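Local coordinates for 8-amino-8-demethylriboflavin N,N-dimethyltransferase (Streptomyces davawensis, PDB 4D7K), which catalyses two successive S-adenosyl-L-methionine-dependent N-methylations of 8-amino-8-demethyl-D-riboflavin, the last steps in making the antibiotic roseoflavin, at residues 90-94 against 95-99; 156-159 against 160-163; 164-167 against 168-171. One frame throughout, in Å; residues are numbered along the deposited sequence.

How the contacts relate
From the N terminus, contact 1 comes first: 90-94 and 95-99 fold back on each other where the end of helix 88-91 runs into the loop before helix 102-107. Contact 2 joins successive turns of helix 149-165, and its E161 reaches G103 and M104 on helix 102-107, just beyond contact 1. Contact 3 continues directly from there, turning the end of the same helix into helix 167-171. The three follow in series, none nested in or crossing another. The centres of contacts 1 and 2 lie about 13 Å apart. F162 and Y165, from contacts 2 and 3, both meet Y18 of the second subunit.

Contact 1: 90-94 against 95-99; sequences GDLLR and SGHPR
H97 and D91 each swing CG away from the backbone N (chi1 -167° and -163°), which brings the imidazole edge up to the carboxylate within a pair of successive type I beta turns, D91 to R94 and R94 to H97. These turns lead the chain out of helix 88-91 of the dimerisation domain. D91 OD2 lies near the plane of the imidazole, 3.2 Å from H97 CD2, and the two flat groups stand nearly perpendicular, 84° apart. The other carboxylate oxygen works within its own segment: R94 NE forms a salt bridge to D91 OD1 at 2.9 Å, arriving from above the carboxylate plane. The bend of the R94 chain at chi3 turns the guanidinium back beside H97; H97 CB sits over one guanidinium face, while R94 NH2 is 3.5 Å from H97 CD2. An arginine suits this place because its flat cationic group can bind the carboxylate through NE and still lay a face against H97 CB. L92 supplies the apolar partner. Its CD2 methyl is placed over a face of the imidazole, 3.6 Å from the ring centroid, in a CH-pi contact. The same leucine packs on A13 of the second subunit, so a branched aliphatic residue serves both the turn and the dimer. A histidine fits between these neighbours, since it offers a flat face to the methyl and ND1 as acceptor for R99 N. The backbone bond of the second turn, H97 N to R94 O, is weak at 3.4 Å. Beyond the turn the R99 guanidinium lays one face over H97 CE1, and the backbone R99 N donates to H97 ND1 at 2.9 Å, close to the imidazole plane.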
loop_
_atom_site.group_PDB
_atom_site.type_symbol
_atom_site.label_atom_id
_atom_site.label_comp_id
_atom_site.label_asym_id
_atom_site.label_seq_id
_atom_site.Cartn_x
_atom_site.Cartn_y
_atom_site.Cartn_z
ATOM N N GLY A 90 -5.009 -0.034 16.372
ATOM C CA GLY A 90 -4.668 -1.420 16.651
ATOM C C GLY A 90 -5.811 -2.179 17.302
ATOM O O GLY A 90 -5.965 -3.392 17.111
ATOM N N ASP A 91 -6.619 -1.457 18.071
ATOM C CA ASP A 91 -7.776 -2.036 18.745
ATOM C C ASP A 91 -8.761 -2.635 17.736
ATOM O O ASP A 91 -9.365 -3.677 17.988
ATOM C CB ASP A 91 -8.469 -0.975 19.608
ATOM C CG ASP A 91 -9.415 -1.577 20.635
ATOM O OD1 ASP A 91 -9.066 -2.610 21.247
ATOM O OD2 ASP A 91 -10.513 -1.018 20.831
ATOM N N LEU A 92 -8.906 -1.980 16.587
ATOM C CA LEU A 92 -9.824 -2.443 15.549
ATOM C C LEU A 92 -9.293 -3.669 14.808
ATOM O O LEU A 92 -9.998 -4.263 13.991
ATOM C CB LEU A 92 -10.103 -1.324 14.546
ATOM C CG LEU A 92 -10.780 -0.066 15.086
ATOM C CD1 LEU A 92 -10.894 0.990 13.991
ATOM C CD2 LEU A 92 -12.144 -0.402 15.670
ATOM N N LEU A 93 -8.048 -4.038 15.084
ATOM C CA LEU A 93 -7.450 -5.194 14.438
ATOM C C LEU A 93 -7.575 -6.428 15.329
ATOM O O LEU A 93 -6.992 -7.471 15.039
ATOM C CB LEU A 93 -5.986 -4.922 14.079
ATOM C CG LEU A 93 -5.769 -3.822 13.034
ATOM C CD1 LEU A 93 -4.296 -3.635 12.709
ATOM C CD2 LEU A 93 -6.549 -4.122 11.770
ATOM N N ARG A 94 -8.340 -6.305 16.409
ATOM C CA ARG A 94 -8.704 -7.470 17.213
ATOM C C ARG A 94 -9.883 -8.178 16.567
ATOM O O ARG A 94 -10.815 -7.533 16.093
ATOM C CB ARG A 94 -9.068 -7.084 18.650
ATOM C CG ARG A 94 -7.936 -6.519 19.476
ATOM C CD ARG A 94 -8.371 -6.293 20.923
ATOM N NE ARG A 94 -9.560 -5.448 21.036
ATOM C CZ ARG A 94 -10.755 -5.881 21.434
ATOM N NH1 ARG A 94 -10.931 -7.157 21.758
ATOM N NH2 ARG A 94 -11.776 -5.036 21.507
ATOM N N SER A 95 -9.841 -9.504 16.558
ATOM C CA SER A 95 -10.940 -10.298 16.028
ATOM C C SER A 95 -12.225 -10.037 16.811
ATOM O O SER A 95 -13.313 -9.979 16.238
ATOM C CB SER A 95 -10.588 -11.786 16.073
ATOM O OG SER A 95 -9.210 -11.991 15.795
ATOM N N GLY A 96 -12.085 -9.856 18.122
ATOM C CA GLY A 96 -13.230 -9.732 19.006
ATOM C C GLY A 96 -13.802 -8.337 19.185
ATOM O O GLY A 96 -14.679 -8.130 20.024
ATOM N N HIS A 97 -13.314 -7.377 18.406
ATOM C CA HIS A 97 -13.842 -6.015 18.463
ATOM C C HIS A 97 -15.157 -5.944 17.694
ATOM O O HIS A 97 -15.256 -6.470 16.588
ATOM C CB HIS A 97 -12.831 -5.022 17.891
ATOM C CG HIS A 97 -13.160 -3.590 18.182
ATOM N ND1 HIS A 97 -14.194 -2.919 17.569
ATOM C CD2 HIS A 97 -12.575 -2.697 19.020
ATOM C CE1 HIS A 97 -14.244 -1.681 18.019
ATOM N NE2 HIS A 97 -13.272 -1.516 18.897
ATOM N N PRO A 98 -16.181 -5.309 18.285
ATOM C CA PRO A 98 -17.508 -5.229 17.654
ATOM C C PRO A 98 -17.480 -4.579 16.271
ATOM O O PRO A 98 -18.227 -4.994 15.389
ATOM C CB PRO A 98 -18.322 -4.380 18.641
ATOM C CG PRO A 98 -17.306 -3.710 19.525
ATOM C CD PRO A 98 -16.164 -4.670 19.612
ATOM N N ARG A 99 -16.631 -3.574 16.088
ATOM C CA ARG A 99 -16.473 -2.933 14.787
ATOM C C ARG A 99 -15.113 -3.280 14.181
ATOM O O ARG A 99 -14.420 -2.409 13.650
ATOM C CB ARG A 99 -16.631 -1.415 14.910
ATOM C CG ARG A 99 -17.980 -0.963 15.459
ATOM C CD ARG A 99 -18.032 0.551 15.666
ATOM N NE ARG A 99 -17.102 1.011 16.698
ATOM C CZ ARG A 99 -15.940 1.614 16.454
ATOM N NH1 ARG A 99 -15.556 1.842 15.205
ATOM N NH2 ARG A 99 -15.162 1.994 17.459
#

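Contact 2: 156-159 against 160-163; sequences DAAM and VEFG
D156 opens the walk by giving its carbonyl oxygen to V160 N at 3.1 Å. The same oxygen is brushed by V160 CG2, since V160 sets CG2 beside its own backbone N, while the V160 side chain also packs on R189. A157 comes next, its carbonyl oxygen receiving E161 N at 2.8 Å. E161 holds CG anti to its carbonyl carbon (chi1 -66°), which lays the start of its side chain alongside that oxygen, CG being 3.0 Å from A157 O. From CG onward the chain is extended, and its carboxylate lies back along the A157-A158 backbone while OE1 accepts from M104 N and OE2 from G103 N, so both oxygens of this buried acid are occupied by backbone N-H groups of helix 102-107. The carboxylate sits at the N-terminal end of that helix, whose partly positive end would probably help to stabilise its negative charge. The small methyl of A157 lets the carboxylate pass close by, its CB 3.8 Å from E161 OE2. A158, buried, accepts F162 N at 2.9 Å with an N-H...O angle of 164°. Its CB makes a loose apolar contact with the ring of F162, at CE2. M159 finishes the segment with its carbonyl oxygen 3.2 Å from G163 N, a donor standing above the carbonyl plane. The flexible thioether chain bends at chi2 and chi3, turning the terminal methyl toward the phenyl rim: M159 CE is 3.9 Å from F162 CD2, near the plane of the ring. A broad aromatic suits position 162, because its ring reaches beyond the helix to F108 and to Y18 of the second subunit. The four consecutive i to i+4 bonds are those of a regular alpha helix, here helix 149-165 in the catalytic domain of a class I-like methyltransferase.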
loop_
_atom_site.group_PDB
_atom_site.type_symbol
_atom_site.label_atom_id
_atom_site.label_comp_id
_atom_site.label_asym_id
_atom_site.label_seq_id
_atom_site.Cartn_x
_atom_site.Cartn_y
_atom_site.Cartn_z
ATOM N N ASP A 156 -14.479 -13.323 4.487
ATOM C CA ASP A 156 -15.858 -13.123 4.920
ATOM C C ASP A 156 -15.968 -11.937 5.882
ATOM O O ASP A 156 -16.922 -11.158 5.815
ATOM C CB ASP A 156 -16.399 -14.392 5.575
ATOM C CG ASP A 156 -16.501 -15.561 4.602
ATOM O OD1 ASP A 156 -16.903 -15.349 3.436
ATOM O OD2 ASP A 156 -16.181 -16.698 5.008
ATOM N N ALA A 157 -14.989 -11.805 6.769
ATOM C CA ALA A 157 -14.939 -10.675 7.687
ATOM C C ALA A 157 -14.769 -9.376 6.909
ATOM O O ALA A 157 -15.424 -8.381 7.206
ATOM C CB ALA A 157 -13.813 -10.847 8.687
ATOM N N ALA A 158 -13.894 -9.401 5.908
ATOM C CA ALA A 158 -13.675 -8.249 5.042
ATOM C C ALA A 158 -14.984 -7.763 4.415
ATOM O O ALA A 158 -15.264 -6.563 4.416
ATOM C CB ALA A 158 -12.669 -8.584 3.963
ATOM N N MET A 159 -15.782 -8.698 3.897
ATOM C CA MET A 159 -17.065 -8.374 3.266
ATOM C C MET A 159 -18.073 -7.800 4.258
ATOM O O MET A 159 -18.876 -6.934 3.908
ATOM C CB MET A 159 -17.668 -9.614 2.594
ATOM C CG MET A 159 -16.886 -10.129 1.402
ATOM S SD MET A 159 -16.707 -8.867 0.128
ATOM C CE MET A 159 -14.946 -8.549 0.206
ATOM N N VAL A 160 -18.043 -8.296 5.492
ATOM C CA VAL A 160 -18.895 -7.750 6.547
ATOM C C VAL A 160 -18.451 -6.328 6.876
ATOM O O VAL A 160 -19.280 -5.436 7.063
ATOM C CB VAL A 160 -18.860 -8.620 7.824
ATOM C CG1 VAL A 160 -19.537 -7.904 8.999
ATOM C CG2 VAL A 160 -19.507 -9.978 7.563
ATOM N N GLU A 161 -17.135 -6.121 6.918
ATOM C CA GLU A 161 -16.556 -4.824 7.258
ATOM C C GLU A 161 -16.876 -3.752 6.211
ATOM O O GLU A 161 -17.237 -2.626 6.561
ATOM C CB GLU A 161 -15.041 -4.961 7.441
ATOM C CG GLU A 161 -14.668 -5.816 8.646
ATOM C CD GLU A 161 -13.281 -6.423 8.549
ATOM O OE1 GLU A 161 -12.553 -6.099 7.589
ATOM O OE2 GLU A 161 -12.917 -7.223 9.441
ATOM N N PHE A 162 -16.741 -4.099 4.933
ATOM C CA PHE A 162 -17.088 -3.180 3.851
ATOM C C PHE A 162 -18.576 -2.832 3.886
ATOM O O PHE A 162 -18.963 -1.705 3.593
ATOM C CB PHE A 162 -16.718 -3.778 2.491
ATOM C CG PHE A 162 -15.237 -3.826 2.229
ATOM C CD1 PHE A 162 -14.431 -2.735 2.504
ATOM C CD2 PHE A 162 -14.652 -4.967 1.710
ATOM C CE1 PHE A 162 -13.068 -2.782 2.262
ATOM C CE2 PHE A 162 -13.292 -5.019 1.466
ATOM C CZ PHE A 162 -12.502 -3.925 1.743
ATOM N N GLY A 163 -19.403 -3.805 4.247
ATOM C CA GLY A 163 -20.825 -3.567 4.392
ATOM C C GLY A 163 -21.130 -2.592 5.515
ATOM O O GLY A 163 -22.012 -1.745 5.393
#

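Contact 3: 164-167 against 168-171; sequences QYFA and DDFL
A167 and F170 make the first polar link, F170 N donating to A167 O at 3.2 Å. The donor stands well above the carbonyl plane, and the N-H...O angle is only 136°. L171 N reaches the same oxygen at 3.3 Å with a straighter but weak bond, so A167 O takes an i to i+3 and an i to i+4 bond from two successive N-H groups. Next comes the carboxylate of D169, whose OD2 comes to the edge of the F166 ring: D169 OD2 is 3.3 Å from F166 CD1 and lies near the plane of that ring, where the slightly positive C-H rim can meet an oxygen. D169 holds CG anti to its carbonyl carbon (chi1 -79°), as F166 does, and these torsions let carboxylate and ring meet. The two planes are inclined by 43°. D169 CB, for its part, rests 3.4 Å from F166 O. All this happens where one helix gives way to another. The chain passes from helix 149-165 into the short helix 167-171, with F166 leaving helical phi/psi at the join. Two aspartates near the start of the short helix suit the electrostatics, since their negative charges would be expected to interact favourably with the partly positive N-terminal end. Packing spreads outward from the aromatics. F166, buried, takes Y165 CD2 over the centre of one face, 3.7 Å above it, and meets W337 edge-to-face. F170 CD2 lies 3.5 Å from F166 O, and its ring also meets W337, the planes inclined at a shallow angle. Y165 stacks on Y18 of the second subunit, and the aliphatic L171 packs on V196 of helix 191-199.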
loop_
_atom_site.group_PDB
_atom_site.type_symbol
_atom_site.label_atom_id
_atom_site.label_comp_id
_atom_site.label_asym_id
_atom_site.label_seq_id
_atom_site.Cartn_x
_atom_site.Cartn_y
_atom_site.Cartn_z
ATOM N N GLN A 164 -20.401 -2.716 6.619
ATOM C CA GLN A 164 -20.581 -1.817 7.749
ATOM C C GLN A 164 -20.035 -0.432 7.408
ATOM O O GLN A 164 -20.608 0.585 7.794
ATOM C CB GLN A 164 -19.894 -2.375 9.003
ATOM C CG GLN A 164 -20.502 -3.675 9.523
ATOM C CD GLN A 164 -19.690 -4.325 10.642
ATOM O OE1 GLN A 164 -18.487 -4.097 10.772
ATOM N NE2 GLN A 164 -20.354 -5.143 11.454
ATOM N N TYR A 165 -18.933 -0.400 6.667
ATOM C CA TYR A 165 -18.275 0.860 6.343
ATOM C C TYR A 165 -19.094 1.736 5.390
ATOM O O TYR A 165 -18.984 2.960 5.426
ATOM C CB TYR A 165 -16.894 0.596 5.738
ATOM C CG TYR A 165 -16.100 1.856 5.467
ATOM C CD1 TYR A 165 -15.385 2.480 6.483
ATOM C CD2 TYR A 165 -16.066 2.424 4.198
ATOM C CE1 TYR A 165 -14.662 3.634 6.247
ATOM C CE2 TYR A 165 -15.341 3.581 3.952
ATOM C CZ TYR A 165 -14.642 4.182 4.981
ATOM O OH TYR A 165 -13.917 5.329 4.751
ATOM N N PHE A 166 -19.909 1.115 4.540
ATOM C CA PHE A 166 -20.667 1.857 3.535
ATOM C C PHE A 166 -22.162 1.920 3.836
ATOM O O PHE A 166 -22.943 2.392 3.008
ATOM C CB PHE A 166 -20.467 1.240 2.147
ATOM C CG PHE A 166 -19.122 1.520 1.541
ATOM C CD1 PHE A 166 -18.791 2.797 1.113
ATOM C CD2 PHE A 166 -18.196 0.502 1.377
ATOM C CE1 PHE A 166 -17.555 3.056 0.547
ATOM C CE2 PHE A 166 -16.960 0.753 0.811
ATOM C CZ PHE A 166 -16.639 2.032 0.395
ATOM N N ALA A 167 -22.558 1.447 5.015
ATOM C CA ALA A 167 -23.976 1.352 5.366
ATOM C C ALA A 167 -24.695 2.703 5.300
ATOM O O ALA A 167 -25.733 2.828 4.649
ATOM C CB ALA A 167 -24.136 0.741 6.754
ATOM N N ASP A 168 -24.142 3.710 5.966
ATOM C CA ASP A 168 -24.773 5.026 5.996
ATOM C C ASP A 168 -24.899 5.642 4.602
ATOM O O ASP A 168 -25.871 6.340 4.316
ATOM C CB ASP A 168 -23.998 5.969 6.917
ATOM C CG ASP A 168 -24.078 5.553 8.371
ATOM O OD1 ASP A 168 -25.086 4.922 8.753
ATOM O OD2 ASP A 168 -23.135 5.856 9.132
ATOM N N ASP A 169 -23.923 5.370 3.741
ATOM C CA ASP A 169 -23.911 5.918 2.388
ATOM C C ASP A 169 -25.175 5.559 1.605
ATOM O O ASP A 169 -25.651 6.350 0.794
ATOM C CB ASP A 169 -22.671 5.440 1.626
ATOM C CG ASP A 169 -21.418 6.214 2.001
ATOM O OD1 ASP A 169 -21.546 7.342 2.522
ATOM O OD2 ASP A 169 -20.303 5.704 1.769
ATOM N N PHE A 170 -25.717 4.370 1.849
ATOM C CA PHE A 170 -26.963 3.967 1.208
ATOM C C PHE A 170 -28.162 4.603 1.894
ATOM O O PHE A 170 -29.030 5.178 1.238
ATOM C CB PHE A 170 -27.115 2.442 1.210
ATOM C CG PHE A 170 -26.200 1.744 0.248
ATOM C CD1 PHE A 170 -26.417 1.826 -1.117
ATOM C CD2 PHE A 170 -25.120 1.008 0.708
ATOM C CE1 PHE A 170 -25.572 1.188 -2.004
ATOM C CE2 PHE A 170 -24.274 0.368 -0.176
ATOM C CZ PHE A 170 -24.500 0.455 -1.530
ATOM N N LEU A 171 -28.197 4.504 3.218
ATOM C CA LEU A 171 -29.370 4.903 3.991
ATOM C C LEU A 171 -29.604 6.409 4.013
ATOM O O LEU A 171 -30.668 6.864 4.428
ATOM C CB LEU A 171 -29.256 4.381 5.425
ATOM C CG LEU A 171 -29.278 2.859 5.550
ATOM C CD1 LEU A 171 -29.180 2.426 7.010
ATOM C CD2 LEU A 171 -30.532 2.301 4.894
#